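Side-chain contact in acyl-CoA dehydrogenase domain protein Tcur3483 (PDB 6WY9), which binds FAD and probably acts as an oxidoreductase on CH-CH groups, as in other acyl-CoA dehydrogenases: residues A[309-312]-A[313-317]. Numbering follows the deposited sequence. Where two conformers were deposited one is given.
Sequences RLLN and WKMTI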
loop_
_atom_site.group_PDB
_atom_site.type_symbol
_atom_site.label_atom_id
_atom_site.label_comp_id
_atom_site.label_asym_id
_atom_site.label_seq_id
_atom_site.Cartn_x
_atom_site.Cartn_y
_atom_site.Cartn_z
ATOM N N ARG A 309 0.224 10.061 16.490
ATOM C CA ARG A 309 0.080 10.673 17.793
ATOM C C ARG A 309 0.338 12.166 17.713
ATOM O O ARG A 309 -0.290 12.958 18.437
ATOM C CB ARG A 309 1.027 9.992 18.779
ATOM C CG ARG A 309 2.476 10.447 18.682
ATOM C CD ARG A 309 3.432 9.598 19.572
ATOM N NE ARG A 309 3.100 9.703 20.987
ATOM C CZ ARG A 309 3.562 8.894 21.945
ATOM N NH1 ARG A 309 3.194 9.077 23.204
ATOM N NH2 ARG A 309 4.390 7.906 21.655
ATOM N N LEU A 310 1.244 12.579 16.815
ATOM C CA LEU A 310 1.517 14.004 16.667
ATOM C C LEU A 310 0.357 14.716 15.977
ATOM O O LEU A 310 -0.036 15.820 16.385
ATOM C CB LEU A 310 2.821 14.200 15.898
ATOM C CG LEU A 310 4.097 13.855 16.662
ATOM C CD1 LEU A 310 5.275 13.835 15.702
ATOM C CD2 LEU A 310 4.342 14.837 17.748
ATOM N N LEU A 311 -0.220 14.090 14.960
ATOM C CA LEU A 311 -1.400 14.680 14.330
ATOM C C LEU A 311 -2.564 14.760 15.323
ATOM O O LEU A 311 -3.227 15.791 15.420
ATOM C CB LEU A 311 -1.764 13.867 13.099
ATOM C CG LEU A 311 -0.801 13.965 11.920
ATOM C CD1 LEU A 311 -1.272 12.972 10.865
ATOM C CD2 LEU A 311 -0.807 15.414 11.365
ATOM N N ASN A 312 -2.782 13.687 16.115
ATOM C CA ASN A 312 -3.839 13.697 17.136
ATOM C C ASN A 312 -3.651 14.836 18.118
ATOM O O ASN A 312 -4.614 15.535 18.484
ATOM C CB ASN A 312 -3.866 12.356 17.880
ATOM C CG ASN A 312 -4.428 11.277 17.035
ATOM O OD1 ASN A 312 -4.949 11.579 15.962
ATOM N ND2 ASN A 312 -4.333 10.015 17.476
ATOM N N TRP A 313 -2.411 15.058 18.538
ATOM C CA TRP A 313 -2.141 16.122 19.496
ATOM C C TRP A 313 -2.491 17.491 18.912
ATOM O O TRP A 313 -3.232 18.274 19.527
ATOM C CB TRP A 313 -0.677 16.060 19.940
ATOM C CG TRP A 313 -0.362 17.070 20.964
ATOM C CD1 TRP A 313 0.472 18.132 20.836
ATOM C CD2 TRP A 313 -0.902 17.137 22.289
ATOM N NE1 TRP A 313 0.506 18.856 22.013
ATOM C CE2 TRP A 313 -0.335 18.264 22.916
ATOM C CE3 TRP A 313 -1.801 16.346 23.009
ATOM C CZ2 TRP A 313 -0.641 18.620 24.225
ATOM C CZ3 TRP A 313 -2.098 16.700 24.308
ATOM C CH2 TRP A 313 -1.526 17.828 24.901
ATOM N N LYS A 314 -1.961 17.806 17.729
ATOM C CA LYS A 314 -2.342 19.052 17.065
ATOM C C LYS A 314 -3.860 19.183 16.945
ATOM O O LYS A 314 -4.434 20.233 17.257
ATOM C CB LYS A 314 -1.708 19.126 15.684
ATOM C CG LYS A 314 -0.207 19.201 15.625
ATOM C CD LYS A 314 0.184 19.325 14.141
ATOM C CE LYS A 314 -0.433 20.585 13.450
ATOM N NZ LYS A 314 -0.536 20.395 11.940
ATOM N N MET A 315 -4.539 18.119 16.509
ATOM C CA MET A 315 -5.979 18.252 16.278
ATOM C C MET A 315 -6.776 18.394 17.581
ATOM O O MET A 315 -7.764 19.134 17.622
ATOM C CB MET A 315 -6.460 17.089 15.424
ATOM C CG MET A 315 -5.735 17.095 14.055
ATOM S SD MET A 315 -5.391 18.750 13.295
ATOM C CE MET A 315 -4.009 18.318 12.194
ATOM N N THR A 316 -6.354 17.742 18.665
ATOM C CA THR A 316 -7.006 17.983 19.951
ATOM C C THR A 316 -6.862 19.432 20.372
ATOM O O THR A 316 -7.823 20.058 20.848
ATOM C CB THR A 316 -6.432 17.035 21.004
ATOM O OG1 THR A 316 -6.642 15.709 20.545
ATOM C CG2 THR A 316 -7.171 17.187 22.328
ATOM N N ILE A 317 -5.676 20.000 20.189
ATOM C CA ILE A 317 -5.496 21.405 20.526
ATOM C C ILE A 317 -6.482 22.265 19.753
ATOM O O ILE A 317 -7.113 23.194 20.295
ATOM C CB ILE A 317 -4.048 21.830 20.250
ATOM C CG1 ILE A 317 -3.130 21.194 21.327
ATOM C CG2 ILE A 317 -4.010 23.376 20.213
ATOM C CD1 ILE A 317 -1.642 21.283 21.069
#
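The backbone O of Asn312 takes a hydrogen bond from the backbone N of Thr316, one helical turn on. Thr316 N lies 2.8 Å from Asn312 O, with an N-H...O angle of 163°. The hydroxyl OG1 of Thr316 also comes close to Asn312 O, but this second bond is doubtful because OG1 is too close to another atom of the model. As modelled, OG1 stands beside its own backbone N (chi1 -58°), which turns it back toward the preceding turn. The backbone bond follows the i to i+4 pattern of an alpha-helix, here the C-terminal half of helix 292-321 in the C-terminal helical domain of the acyl-CoA dehydrogenase fold.

The same ladder continues through the neighbouring residues. Met315 N bonds to Leu311 O at 2.9 Å. Lys314 N reaches Leu310 O at 3.1 Å, and its N-H points almost straight at the acceptor (176°). Trp313 N closes on Arg309 O at 3.0 Å.

Side chains add further touches along the helix. CG of Lys314 lies 3.5 Å from Leu310 O, alongside that carbonyl. CB of Trp313 lies 3.5 Å from Arg309 O. The one apolar side-chain pair joins Leu311 and Met315.

Several helices meet this turn. Trp313, Thr316 and Ile317 touch Ile90 of helix 90-103, while Asn312 and Met315 pack on Thr332 of helix 326-350. On another side, Leu310, Leu311 and Lys314 pack against apolar side chains of a neighbouring subunit.

The Met315 chain bends at chi2, and its CE comes to 4.4 Å from CD2 of Leu311. Nearer the backbone, CG of Met315 lies 3.1 Å from Leu311 O, the same oxygen that accepts the bond from Met315 N.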